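Local coordinates for DUF2235 domain-containing protein (Pseudomonas aeruginosa, PDB 4O5P) that probably hydrolyses phospholipids as the type VI secretion effector Tle1, a phospholipase of the alpha/beta-hydrolase clan that is thought to attack membranes, at residues 699-703 against 704-708; 447-451 against 452-456; 296-299 against 300-304; 130-134 against 135-139. One frame throughout, in Å; residues are numbered along the deposited sequence.

Contact 1: residues 699-703 against 704-708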
ATOM      1  N   VAL A 699     -21.773  -0.981   3.983  1.00 17.79           N
ATOM      2  CA  VAL A 699     -21.227  -1.810   2.908  1.00 15.58           C
ATOM      3  C   VAL A 699     -22.083  -1.639   1.667  1.00 20.69           C
ATOM      4  O   VAL A 699     -23.289  -1.879   1.702  1.00 14.84           O
ATOM      5  CB  VAL A 699     -21.160  -3.303   3.280  1.00 20.81           C
ATOM      6  CG1 VAL A 699     -20.619  -4.097   2.106  1.00 16.90           C
ATOM      7  CG2 VAL A 699     -20.289  -3.514   4.516  1.00 14.41           C
ATOM      8  N   LEU A 700     -21.458  -1.219   0.572  1.00 18.78           N
ATOM      9  CA  LEU A 700     -22.179  -1.034  -0.683  1.00 22.55           C
ATOM     10  C   LEU A 700     -22.010  -2.289  -1.522  1.00 21.99           C
ATOM     11  O   LEU A 700     -22.945  -2.745  -2.189  1.00 19.57           O
ATOM     12  CB  LEU A 700     -21.611   0.174  -1.433  1.00 19.38           C
ATOM     13  CG  LEU A 700     -22.341   0.698  -2.656  1.00 26.23           C
ATOM     14  CD1 LEU A 700     -23.776   1.110  -2.302  1.00 24.76           C
ATOM     15  CD2 LEU A 700     -21.556   1.873  -3.238  1.00 23.94           C
ATOM     16  N   ALA A 701     -20.796  -2.836  -1.483  1.00 19.89           N
ATOM     17  CA  ALA A 701     -20.489  -4.032  -2.256  1.00 18.58           C
ATOM     18  C   ALA A 701     -19.363  -4.821  -1.590  1.00 22.16           C
ATOM     19  O   ALA A 701     -18.393  -4.247  -1.098  1.00 17.58           O
ATOM     20  CB  ALA A 701     -20.108  -3.658  -3.676  1.00 19.13           C
ATOM     21  N   THR A 702     -19.493  -6.140  -1.579  1.00 19.73           N
ATOM     22  CA  THR A 702     -18.476  -6.993  -0.985  1.00 19.51           C
ATOM     23  C   THR A 702     -18.727  -8.422  -1.440  1.00 19.83           C
ATOM     24  O   THR A 702     -19.844  -8.750  -1.863  1.00 21.18           O
ATOM     25  CB  THR A 702     -18.500  -6.931   0.551  1.00 19.64           C
ATOM     26  OG1 THR A 702     -17.343  -7.586   1.078  1.00 18.44           O
ATOM     27  CG2 THR A 702     -19.739  -7.597   1.100  1.00 15.47           C
ATOM     28  N   ALA A 703     -17.686  -9.246  -1.374  1.00 19.47           N
ATOM     29  CA  ALA A 703     -17.761 -10.655  -1.761  1.00 18.90           C
ATOM     30  C   ALA A 703     -18.315 -10.808  -3.181  1.00 23.58           C
ATOM     31  O   ALA A 703     -18.977 -11.794  -3.493  1.00 24.85           O
ATOM     32  CB  ALA A 703     -18.605 -11.426  -0.772  1.00 20.32           C
ATOM     33  N   GLY A 704     -18.051  -9.805  -4.019  1.00 22.59           N
ATOM     34  CA  GLY A 704     -18.460  -9.808  -5.415  1.00 20.67           C
ATOM     35  C   GLY A 704     -19.900  -9.425  -5.709  1.00 24.09           C
ATOM     36  O   GLY A 704     -20.333  -9.476  -6.866  1.00 26.16           O
ATOM     37  N   ARG A 705     -20.662  -9.044  -4.689  1.00 22.56           N
ATOM     38  CA  ARG A 705     -22.016  -8.574  -4.970  1.00 23.82           C
ATOM     39  C   ARG A 705     -22.236  -7.144  -4.523  1.00 22.13           C
ATOM     40  O   ARG A 705     -21.554  -6.644  -3.630  1.00 19.72           O
ATOM     41  CB  ARG A 705     -23.055  -9.477  -4.315  1.00 24.39           C
ATOM     42  CG  ARG A 705     -23.006  -9.551  -2.793  1.00 24.29           C
ATOM     43  CD  ARG A 705     -23.726 -10.832  -2.406  1.00 30.84           C
ATOM     44  NE  ARG A 705     -23.899 -11.055  -0.985  1.00 28.14           N
ATOM     45  CZ  ARG A 705     -23.415 -12.113  -0.341  1.00 31.79           C
ATOM     46  NH1 ARG A 705     -22.702 -13.027  -0.990  1.00 27.62           N
ATOM     47  NH2 ARG A 705     -23.637 -12.255   0.957  1.00 30.85           N
ATOM     48  N   VAL A 706     -23.192  -6.484  -5.153  1.00 24.07           N
ATOM     49  CA  VAL A 706     -23.655  -5.216  -4.635  1.00 21.84           C
ATOM     50  C   VAL A 706     -24.803  -5.566  -3.713  1.00 27.72           C
ATOM     51  O   VAL A 706     -25.741  -6.256  -4.123  1.00 27.02           O
ATOM     52  CB  VAL A 706     -24.147  -4.287  -5.742  1.00 22.88           C
ATOM     53  CG1 VAL A 706     -24.574  -2.952  -5.141  1.00 18.82           C
ATOM     54  CG2 VAL A 706     -23.056  -4.083  -6.765  1.00 23.57           C
ATOM     55  N   VAL A 707     -24.718  -5.111  -2.465  1.00 21.17           N
ATOM     56  CA  VAL A 707     -25.733  -5.434  -1.479  1.00 25.12           C
ATOM     57  C   VAL A 707     -27.108  -4.960  -1.945  1.00 28.13           C
ATOM     58  O   VAL A 707     -27.294  -3.782  -2.271  1.00 26.77           O
ATOM     59  CB  VAL A 707     -25.413  -4.800  -0.125  1.00 25.96           C
ATOM     60  CG1 VAL A 707     -26.564  -4.998   0.847  1.00 20.81           C
ATOM     61  CG2 VAL A 707     -24.118  -5.379   0.434  1.00 23.76           C
ATOM     62  N   GLY A 708     -28.066  -5.881  -1.987  1.00 30.25           N
ATOM     63  CA  GLY A 708     -29.421  -5.536  -2.383  1.00 28.56           C
ATOM     64  C   GLY A 708     -29.717  -5.785  -3.847  1.00 29.59           C
ATOM     65  O   GLY A 708     -30.882  -5.758  -4.250  1.00 31.73           O
TER
HETATM   66  O   HOH W   1     -25.617  -1.401  -2.164  1.00 26.04           O
HETATM   67  O   HOH W   2     -21.271 -12.751  -3.308  1.00 26.29           O

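Contact 2: residues 447-451 against 452-456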
ATOM      1  N   PHE A 447      20.529   7.624   1.388  1.00 18.38           N
ATOM      2  CA  PHE A 447      20.081   7.752   2.771  1.00 19.75           C
ATOM      3  C   PHE A 447      20.394   9.129   3.367  1.00 22.94           C
ATOM      4  O   PHE A 447      20.241   9.326   4.576  1.00 23.22           O
ATOM      5  CB  PHE A 447      20.721   6.662   3.643  1.00 22.03           C
ATOM      6  CG  PHE A 447      20.086   5.295   3.496  1.00 19.04           C
ATOM      7  CD1 PHE A 447      20.332   4.513   2.375  1.00 22.79           C
ATOM      8  CD2 PHE A 447      19.248   4.798   4.482  1.00 19.45           C
ATOM      9  CE1 PHE A 447      19.744   3.262   2.242  1.00 27.24           C
ATOM     10  CE2 PHE A 447      18.650   3.544   4.360  1.00 21.90           C
ATOM     11  CZ  PHE A 447      18.899   2.777   3.246  1.00 22.01           C
ATOM     12  N   SER A 448      20.832  10.072   2.532  1.00 20.15           N
ATOM     13  CA  SER A 448      21.221  11.411   3.009  1.00 24.00           C
ATOM     14  C   SER A 448      20.072  12.215   3.630  1.00 23.17           C
ATOM     15  O   SER A 448      18.964  12.257   3.087  1.00 19.69           O
ATOM     16  CB  SER A 448      21.805  12.242   1.864  1.00 23.57           C
ATOM     17  OG  SER A 448      23.098  11.812   1.511  1.00 24.47           O
ATOM     18  N   VAL A 449      20.349  12.854   4.765  1.00 23.05           N
ATOM     19  CA  VAL A 449      19.427  13.826   5.358  1.00 21.77           C
ATOM     20  C   VAL A 449      20.180  15.123   5.615  1.00 23.71           C
ATOM     21  O   VAL A 449      21.239  15.106   6.238  1.00 24.13           O
ATOM     22  CB  VAL A 449      18.870  13.331   6.702  1.00 21.38           C
ATOM     23  CG1 VAL A 449      18.120  14.460   7.426  1.00 22.68           C
ATOM     24  CG2 VAL A 449      17.977  12.150   6.492  1.00 20.98           C
ATOM     25  N   SER A 450      19.644  16.249   5.157  1.00 24.63           N
ATOM     26  CA  SER A 450      20.323  17.523   5.352  1.00 22.91           C
ATOM     27  C   SER A 450      19.895  18.114   6.687  1.00 22.54           C
ATOM     28  O   SER A 450      18.856  17.733   7.239  1.00 19.97           O
ATOM     29  CB  SER A 450      19.999  18.486   4.211  1.00 21.72           C
ATOM     30  OG  SER A 450      18.688  19.003   4.339  1.00 22.02           O
ATOM     31  N   GLU A 451      20.684  19.034   7.233  1.00 22.65           N
ATOM     32  CA  GLU A 451      20.305  19.571   8.528  1.00 21.67           C
ATOM     33  C   GLU A 451      19.073  20.463   8.419  1.00 19.48           C
ATOM     34  O   GLU A 451      18.323  20.581   9.379  1.00 23.15           O
ATOM     35  CB  GLU A 451      21.484  20.252   9.246  1.00 28.11           C
ATOM     36  CG  GLU A 451      21.777  21.680   8.830  1.00 30.85           C
ATOM     37  CD  GLU A 451      22.811  22.344   9.742  1.00 38.22           C
ATOM     38  OE1 GLU A 451      23.628  21.614  10.356  1.00 31.32           O
ATOM     39  OE2 GLU A 451      22.800  23.595   9.845  1.00 36.72           O
ATOM     40  N   GLU A 452      18.838  21.071   7.256  1.00 19.52           N
ATOM     41  CA  GLU A 452      17.642  21.904   7.083  1.00 19.30           C
ATOM     42  C   GLU A 452      16.399  21.018   7.211  1.00 20.33           C
ATOM     43  O   GLU A 452      15.447  21.338   7.945  1.00 24.32           O
ATOM     44  CB  GLU A 452      17.684  22.602   5.723  1.00 23.30           C
ATOM     45  CG  GLU A 452      16.503  23.511   5.405  1.00 20.05           C
ATOM     46  CD  GLU A 452      16.674  24.241   4.057  1.00 31.94           C
ATOM     47  OE1 GLU A 452      17.350  25.296   4.047  1.00 36.98           O
ATOM     48  OE2 GLU A 452      16.146  23.767   3.012  1.00 28.37           O
ATOM     49  N   LEU A 453      16.439  19.881   6.518  1.00 21.15           N
ATOM     50  CA  LEU A 453      15.392  18.877   6.628  1.00 21.46           C
ATOM     51  C   LEU A 453      15.225  18.435   8.078  1.00 19.80           C
ATOM     52  O   LEU A 453      14.113  18.463   8.605  1.00 18.41           O
ATOM     53  CB  LEU A 453      15.689  17.676   5.705  1.00 20.29           C
ATOM     54  CG  LEU A 453      14.735  16.487   5.851  1.00 19.62           C
ATOM     55  CD1 LEU A 453      13.298  16.914   5.558  1.00 15.91           C
ATOM     56  CD2 LEU A 453      15.147  15.274   5.003  1.00 18.92           C
ATOM     57  N   ALA A 454      16.318  18.055   8.739  1.00 17.16           N
ATOM     58  CA  ALA A 454      16.211  17.624  10.134  1.00 22.19           C
ATOM     59  C   ALA A 454      15.543  18.682  11.017  1.00 18.69           C
ATOM     60  O   ALA A 454      14.701  18.371  11.848  1.00 20.74           O
ATOM     61  CB  ALA A 454      17.574  17.254  10.696  1.00 25.44           C
ATOM     62  N   THR A 455      15.924  19.935  10.825  1.00 20.99           N
ATOM     63  CA  THR A 455      15.421  21.030  11.639  1.00 20.68           C
ATOM     64  C   THR A 455      13.913  21.228  11.459  1.00 17.23           C
ATOM     65  O   THR A 455      13.167  21.378  12.433  1.00 17.12           O
ATOM     66  CB  THR A 455      16.136  22.320  11.257  1.00 21.41           C
ATOM     67  OG1 THR A 455      17.490  22.273  11.739  1.00 28.69           O
ATOM     68  CG2 THR A 455      15.437  23.509  11.864  1.00 26.82           C
ATOM     69  N   ARG A 456      13.477  21.231  10.205  1.00 16.25           N
ATOM     70  CA  ARG A 456      12.062  21.398   9.885  1.00 16.98           C
ATOM     71  C   ARG A 456      11.205  20.235  10.390  1.00 18.05           C
ATOM     72  O   ARG A 456      10.113  20.413  10.988  1.00 18.36           O
ATOM     73  CB  ARG A 456      11.927  21.569   8.362  1.00 17.19           C
ATOM     74  CG  ARG A 456      12.549  22.897   7.857  1.00 17.74           C
ATOM     75  CD  ARG A 456      12.630  22.945   6.336  1.00 20.02           C
ATOM     76  NE  ARG A 456      13.195  24.199   5.841  1.00 20.01           N
ATOM     77  CZ  ARG A 456      13.124  24.607   4.574  1.00 21.64           C
ATOM     78  NH1 ARG A 456      12.511  23.863   3.671  1.00 15.84           N
ATOM     79  NH2 ARG A 456      13.677  25.758   4.207  1.00 20.44           N
TER

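Contact 3: residues 296-299 against 300-304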
ATOM      1  N   ALA A 296     -13.462   3.283  -1.196  1.00 19.96           N
ATOM      2  CA  ALA A 296     -12.860   1.956  -1.382  1.00 21.96           C
ATOM      3  C   ALA A 296     -12.631   1.218  -0.059  1.00 20.10           C
ATOM      4  O   ALA A 296     -12.218   1.815   0.947  1.00 16.56           O
ATOM      5  CB  ALA A 296     -11.539   2.088  -2.146  1.00 25.52           C
ATOM      6  N   GLY A 297     -12.905  -0.084  -0.055  1.00 16.78           N
ATOM      7  CA  GLY A 297     -12.564  -0.917   1.078  1.00 14.88           C
ATOM      8  C   GLY A 297     -11.492  -1.907   0.666  1.00 17.22           C
ATOM      9  O   GLY A 297     -10.925  -1.787  -0.424  1.00 17.72           O
ATOM     10  N   HIS A 298     -11.232  -2.894   1.521  1.00 18.03           N
ATOM     11  CA  HIS A 298     -10.163  -3.879   1.298  1.00 16.73           C
ATOM     12  C   HIS A 298     -10.237  -4.687   0.009  1.00 18.20           C
ATOM     13  O   HIS A 298     -11.317  -5.116  -0.415  1.00 15.42           O
ATOM     14  CB  HIS A 298     -10.141  -4.908   2.428  1.00 15.98           C
ATOM     15  CG  HIS A 298      -9.829  -4.350   3.778  1.00 16.91           C
ATOM     16  ND1 HIS A 298      -9.256  -3.109   3.970  1.00 19.60           N
ATOM     17  CD2 HIS A 298     -10.028  -4.867   5.012  1.00 17.51           C
ATOM     18  CE1 HIS A 298      -9.119  -2.888   5.265  1.00 15.65           C
ATOM     19  NE2 HIS A 298      -9.573  -3.942   5.918  1.00 16.02           N
HETATM   20  N   MSE A 299      -9.067  -4.936  -0.578  1.00 16.61           N
HETATM   21  CA  MSE A 299      -8.904  -6.042  -1.520  1.00 18.82           C
HETATM   22  C   MSE A 299      -9.292  -7.334  -0.792  1.00 16.73           C
HETATM   23  O   MSE A 299      -9.104  -7.452   0.435  1.00 17.76           O
HETATM   24  CB  MSE A 299      -7.454  -6.114  -2.018  1.00 17.70           C
HETATM   25  CG  MSE A 299      -7.120  -5.027  -3.022  1.00 20.45           C
HETATM   26 SE   MSE A 299      -5.196  -4.840  -3.385  1.00 27.05          SE
HETATM   27  CE  MSE A 299      -5.333  -3.583  -4.862  1.00 26.30           C
ATOM     28  N   ASP A 300      -9.823  -8.299  -1.537  1.00 17.28           N
ATOM     29  CA  ASP A 300     -10.369  -9.506  -0.913  1.00 16.09           C
ATOM     30  C   ASP A 300      -9.352 -10.250  -0.026  1.00 19.53           C
ATOM     31  O   ASP A 300      -9.701 -10.720   1.069  1.00 17.04           O
ATOM     32  CB  ASP A 300     -11.038 -10.434  -1.951  1.00 18.94           C
ATOM     33  CG  ASP A 300     -10.124 -10.797  -3.115  1.00 18.02           C
ATOM     34  OD1 ASP A 300      -8.889 -10.620  -3.017  1.00 19.01           O
ATOM     35  OD2 ASP A 300     -10.642 -11.278  -4.147  1.00 25.04           O
ATOM     36  N   TRP A 301      -8.094 -10.316  -0.460  1.00 14.23           N
ATOM     37  CA  TRP A 301      -7.111 -11.085   0.312  1.00 18.15           C
ATOM     38  C   TRP A 301      -6.759 -10.417   1.640  1.00 20.34           C
ATOM     39  O   TRP A 301      -6.217 -11.064   2.553  1.00 17.17           O
ATOM     40  CB  TRP A 301      -5.854 -11.351  -0.513  1.00 18.01           C
ATOM     41  CG  TRP A 301      -5.264 -10.138  -1.152  1.00 16.20           C
ATOM     42  CD1 TRP A 301      -5.417  -9.750  -2.449  1.00 16.51           C
ATOM     43  CD2 TRP A 301      -4.427  -9.155  -0.534  1.00 15.66           C
ATOM     44  NE1 TRP A 301      -4.727  -8.588  -2.679  1.00 17.76           N
ATOM     45  CE2 TRP A 301      -4.102  -8.205  -1.517  1.00 16.09           C
ATOM     46  CE3 TRP A 301      -3.914  -8.989   0.760  1.00 14.73           C
ATOM     47  CZ2 TRP A 301      -3.305  -7.090  -1.250  1.00 15.82           C
ATOM     48  CZ3 TRP A 301      -3.119  -7.889   1.023  1.00 18.08           C
ATOM     49  CH2 TRP A 301      -2.816  -6.955   0.021  1.00 11.72           C
ATOM     50  N   ALA A 302      -7.077  -9.124   1.733  1.00 14.86           N
ATOM     51  CA  ALA A 302      -6.713  -8.289   2.875  1.00 17.93           C
ATOM     52  C   ALA A 302      -7.704  -8.368   4.032  1.00 21.02           C
ATOM     53  O   ALA A 302      -7.350  -8.022   5.170  1.00 21.04           O
ATOM     54  CB  ALA A 302      -6.550  -6.827   2.443  1.00 18.29           C
ATOM     55  N   ASP A 303      -8.938  -8.791   3.738  1.00 19.23           N
ATOM     56  CA  ASP A 303      -9.956  -8.981   4.774  1.00 19.60           C
ATOM     57  C   ASP A 303      -9.435  -9.944   5.821  1.00 22.60           C
ATOM     58  O   ASP A 303      -8.950 -11.031   5.482  1.00 23.13           O
ATOM     59  CB  ASP A 303     -11.237  -9.527   4.162  1.00 23.23           C
ATOM     60  CG  ASP A 303     -11.916  -8.526   3.266  1.00 19.22           C
ATOM     61  OD1 ASP A 303     -12.127  -7.381   3.709  1.00 22.19           O
ATOM     62  OD2 ASP A 303     -12.234  -8.873   2.114  1.00 17.63           O
ATOM     63  N   ASP A 304      -9.506  -9.529   7.082  1.00 20.99           N
ATOM     64  CA  ASP A 304      -9.040 -10.338   8.216  1.00 24.28           C
ATOM     65  C   ASP A 304      -7.575 -10.779   8.154  1.00 20.36           C
ATOM     66  O   ASP A 304      -7.150 -11.642   8.918  1.00 21.94           O
ATOM     67  CB  ASP A 304      -9.955 -11.541   8.439  1.00 29.78           C
ATOM     68  CG  ASP A 304     -11.388 -11.132   8.737  1.00 34.08           C
ATOM     69  OD1 ASP A 304     -11.628  -9.939   9.052  1.00 34.86           O
ATOM     70  OD2 ASP A 304     -12.278 -12.008   8.667  1.00 38.21           O
TER
HETATM   71  O   HOH W   3     -13.072  -7.181   0.204  1.00 16.17           O

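Contact 4: residues 130-134 against 135-139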
ATOM      1  N   THR A 130       1.357  -5.509 -18.201  1.00 23.65           N
ATOM      2  CA  THR A 130       0.910  -4.132 -18.396  1.00 25.30           C
ATOM      3  C   THR A 130       0.686  -3.407 -17.072  1.00 21.07           C
ATOM      4  O   THR A 130       0.189  -3.992 -16.111  1.00 24.00           O
ATOM      5  CB  THR A 130      -0.385  -4.040 -19.250  1.00 27.90           C
ATOM      6  OG1 THR A 130      -1.326  -5.026 -18.816  1.00 30.33           O
ATOM      7  CG2 THR A 130      -0.081  -4.258 -20.706  1.00 26.24           C
ATOM      8  N   PRO A 131       1.054  -2.122 -17.024  1.00 24.71           N
ATOM      9  CA  PRO A 131       0.770  -1.287 -15.853  1.00 23.25           C
ATOM     10  C   PRO A 131      -0.731  -1.007 -15.727  1.00 27.71           C
ATOM     11  O   PRO A 131      -1.466  -1.286 -16.672  1.00 27.49           O
ATOM     12  CB  PRO A 131       1.549   0.002 -16.144  1.00 27.88           C
ATOM     13  CG  PRO A 131       1.727   0.032 -17.614  1.00 25.68           C
ATOM     14  CD  PRO A 131       1.817  -1.400 -18.059  1.00 24.42           C
ATOM     15  N   SER A 132      -1.175  -0.474 -14.590  1.00 25.18           N
ATOM     16  CA  SER A 132      -2.600  -0.227 -14.346  1.00 30.67           C
ATOM     17  C   SER A 132      -3.145   0.956 -15.131  1.00 41.06           C
ATOM     18  O   SER A 132      -2.408   1.887 -15.417  1.00 40.43           O
ATOM     19  CB  SER A 132      -2.794   0.125 -12.889  1.00 34.23           C
ATOM     20  OG  SER A 132      -2.249   1.411 -12.665  1.00 35.65           O
ATOM     21  N   ASN A 133      -4.445   0.954 -15.430  1.00 47.84           N
ATOM     22  CA  ASN A 133      -5.078   2.104 -16.100  1.00 46.20           C
ATOM     23  C   ASN A 133      -5.623   3.170 -15.138  1.00 48.64           C
ATOM     24  O   ASN A 133      -6.571   2.913 -14.388  1.00 46.54           O
ATOM     25  CB  ASN A 133      -6.184   1.653 -17.077  1.00 48.37           C
ATOM     26  CG  ASN A 133      -7.376   0.984 -16.376  1.00 50.26           C
ATOM     27  OD1 ASN A 133      -7.582  -0.225 -16.498  1.00 56.78           O
ATOM     28  ND2 ASN A 133      -8.170   1.777 -15.651  1.00 53.46           N
HETATM   29  N   MSE A 134      -5.027   4.361 -15.165  1.00 47.01           N
HETATM   30  CA  MSE A 134      -5.514   5.487 -14.361  1.00 48.45           C
HETATM   31  C   MSE A 134      -5.692   5.113 -12.891  1.00 49.51           C
HETATM   32  O   MSE A 134      -6.667   5.525 -12.255  1.00 47.55           O
HETATM   33  CB  MSE A 134      -6.849   6.011 -14.914  1.00 51.93           C
HETATM   34  CG  MSE A 134      -6.806   6.594 -16.333  1.00 54.39           C
HETATM   35 SE   MSE A 134      -6.383   8.499 -16.410  0.33 47.57          SE
HETATM   36  CE  MSE A 134      -4.429   8.395 -16.342  1.00 37.20           C
ATOM     37  N   GLY A 135      -4.775   4.309 -12.358  1.00 46.25           N
ATOM     38  CA  GLY A 135      -4.853   3.892 -10.966  1.00 43.10           C
ATOM     39  C   GLY A 135      -5.962   2.904 -10.633  1.00 43.87           C
ATOM     40  O   GLY A 135      -6.404   2.827  -9.478  1.00 39.34           O
ATOM     41  N   LEU A 136      -6.417   2.145 -11.628  1.00 42.13           N
ATOM     42  CA  LEU A 136      -7.351   1.059 -11.358  1.00 35.83           C
ATOM     43  C   LEU A 136      -6.575  -0.207 -11.063  1.00 35.55           C
ATOM     44  O   LEU A 136      -5.885  -0.744 -11.939  1.00 36.12           O
ATOM     45  CB  LEU A 136      -8.296   0.828 -12.531  1.00 40.15           C
ATOM     46  CG  LEU A 136      -9.757   0.804 -12.093  1.00 42.49           C
ATOM     47  CD1 LEU A 136      -9.979   1.869 -11.028  1.00 37.90           C
ATOM     48  CD2 LEU A 136     -10.681   1.024 -13.276  1.00 43.40           C
ATOM     49  N   ILE A 137      -6.684  -0.679  -9.826  1.00 27.90           N
ATOM     50  CA  ILE A 137      -5.899  -1.820  -9.380  1.00 30.06           C
ATOM     51  C   ILE A 137      -6.766  -2.909  -8.769  1.00 24.37           C
ATOM     52  O   ILE A 137      -7.467  -2.680  -7.784  1.00 26.71           O
ATOM     53  CB  ILE A 137      -4.822  -1.389  -8.363  1.00 28.31           C
ATOM     54  CG1 ILE A 137      -4.344   0.038  -8.671  1.00 31.75           C
ATOM     55  CG2 ILE A 137      -3.681  -2.402  -8.352  1.00 24.40           C
ATOM     56  CD1 ILE A 137      -2.842   0.277  -8.509  1.00 23.86           C
ATOM     57  N   GLY A 138      -6.718  -4.096  -9.369  1.00 29.31           N
ATOM     58  CA  GLY A 138      -7.467  -5.235  -8.872  1.00 24.96           C
ATOM     59  C   GLY A 138      -6.709  -5.960  -7.775  1.00 22.07           C
ATOM     60  O   GLY A 138      -5.503  -5.766  -7.610  1.00 22.63           O
ATOM     61  N   ALA A 139      -7.414  -6.803  -7.031  1.00 16.85           N
ATOM     62  CA  ALA A 139      -6.852  -7.475  -5.865  1.00 22.26           C
ATOM     63  C   ALA A 139      -5.827  -8.552  -6.238  1.00 18.11           C
ATOM     64  O   ALA A 139      -4.887  -8.859  -5.471  1.00 16.33           O
ATOM     65  CB  ALA A 139      -7.977  -8.078  -5.037  1.00 16.47           C
TER

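Contact 1: residues 699-703 against 704-708
Thr702 and Arg705 face each other as the hydrogen-bonded pair that closes a two-residue beta hairpin, a type I' turn from Thr702 to Arg705 with Ala703 and Gly704 at its middle positions. Each gives its amide to the other: Arg705 N reaches Thr702 O at 3.0 Å and stands above that carbonyl's plane, while Thr702 N meets Arg705 O at 3.0 Å almost head-on, the C=O...N angle being 164°. One step down the ladder Ala701 and Val706 form a non-hydrogen-bonded pair, and Ala701 CA lies 3.1 Å from Arg705 O in a CA-H...O contact. Beyond it Leu700 O accepts twice, from Val707 N at 3.0 Å and from a water that also donates to Val707 O. Another water links Ala703 O and Arg705 NH1, though it lies doubtfully close to the former. A chi1 of 62° packs Arg705 CG 3.4 Å from Thr702 O; the chain then runs out extended, and NH2 makes a weak bond to Leu789 O. Thr702 OG1 is hydrogen-bonded to Thr610 OG1 on strand 609-614. Val699 CG1 and Val707 CG2 meet at 4.1 Å, their side chains crossing at about a right angle. The hairpin thus satisfies Leu700 O, Thr702 N and O, Arg705 N and O and Val707 N, while the classic bulge at Leu700 and Ala701 bonds to Val611, leaving the valines to make apolar contacts.

Contact 2: residues 447-451 against 452-456
Ser450 caps the first turn of helix 451-463, its hydroxyl accepting from Leu453 N. From CB, which lies 4.2 Å from Glu452 N, the side chain swings back over its own main chain (chi1 75°), and this brings OG round to the amides at the start of the helix. OG sits 3.3 Å from Leu453 N in a nearly straight bond, 168° at the hydrogen, and 3.6 Å from Leu453 CB; it has a further weak bond with Glu399 O. The carbonyl of the same serine takes Ala454 N, the first regular helical bond. One residue on, Glu451 O is gripped twice by Thr455, from N at 2.9 Å and from OG1 at 3.0 Å, the two donors arriving from opposite faces of the carbonyl plane. Val449, just ahead of the cap, lays CG1 against Leu453 CD2 at 3.9 Å and, more loosely, against Ala454 CB, a small hydrophobic contact beside the N-cap. In this stretch, which follows the loop after helix 441-445, the residue before the cap packs on Gln404, Ile405 and Gln408 of helix 403-416, and the first turn of the helix, through Thr455 and Arg456, on helix 649-657, where Arg456 forms a salt bridge with Glu657.

Contact 3: residues 296-299 against 300-304
Met299, a selenomethionine here, lies alongside Trp301 with both side chains pointing the same way. Its CB stands over one face of the indole, 4.1 Å from the centroid of the five-membered ring and 25° off the normal, a CH-pi contact; Ala302 CB shares that face. Further out the selenium lies off the rim, beside the NE1-CE2-CZ2 edge, with SE 3.6 Å from Trp301 CZ2; seen from the five-membered ring it is oblique, so the Met-aromatic contact is not a face-on one. The extended chain of Met299 takes SE past the NE1 edge of the indole. In Trp301 a chi1 of 51° turns the ring back toward Met299. On the other side of the turn His298 and Asp303 meet with ring and carboxylate planes 46° apart. Asp303 OD1 comes to the edge of the imidazole, 3.5 Å from His298 CD2, and also touches His298 CB. The second carboxylate oxygen shares a water with His298 O. Between the two pairs Ala302 N closes the turn on Met299 O at 2.9 Å, the donor lying above the carbonyl plane. The turn follows the edge strand 294-299, whose Gly297 and His298 bond to Thr610 of strand 609-614, while Trp301 is wedged between helix 139-162, through Glu143 and Ile146, and helix 238-254, through Ala241, Ala245 and Trp249.

Contact 4: residues 130-134 against 135-139
Asn133 and Leu136 flank a type I' turn whose two middle residues, Met134 and Gly135, both have positive phi. The amide of Leu136 closes it, with N 2.9 Å from Asn133 O; the bond is bent, 148° at the hydrogen, and the donor lies well off the carbonyl plane, by 53°. The two side chains then meet on one side of the turn. Asn133 ND2 touches Leu136 CB at 3.3 Å and Leu136 CD2 at 3.5 Å, so the amide nitrogen is laid against the leucine's hydrocarbon. It comes there because the first torsion of Asn133 (chi1 65°) folds the carboxamide over toward Leu136. Ser132 supplies the next layer: its CB packs against Leu136 O at 3.3 Å, while OG approaches Gly135 N no closer than 3.9 Å and stays near Ile137 CD1 at 4.3 Å. Met134, a selenomethionine here, bends at both chi2 and chi3, and its end leads away from the turn. Farther out, backbone hydrogen bonds fix both arms, Ser132 to Gly120 and Ile137 to Gly287. Pro131 packs on Val122 and Gln565 and also reaches Ser521 of helix 507-528, where Thr130 touches Ala525. The exposed turn sits in the long connection between strand 111-116 and helix 139-162; on the far arm Ile137 leans on Met299 of strand 294-299, just ahead of helix 139-162.

Along the chain the order is contact 4, contact 3, contact 2, contact 1. Contacts 3 and 4 touch, their centres about 16 Å apart: Trp301 NE1 makes a weak hydrogen bond to Ala139 O, and Met299 packs on Ala139. Contacts 1 and 3 share a four-stranded antiparallel sheet, 294-299 and 705-706 being its outer strands; their centres are about 13 Å apart. Since residues 296-304 belong to the catalytic domain and 699-708 to the C-terminal domain, this sheet joins the two regions. Contact 2 stands apart, about 47 Å from contact 1 between centres and on the opposite side of the chain's centre.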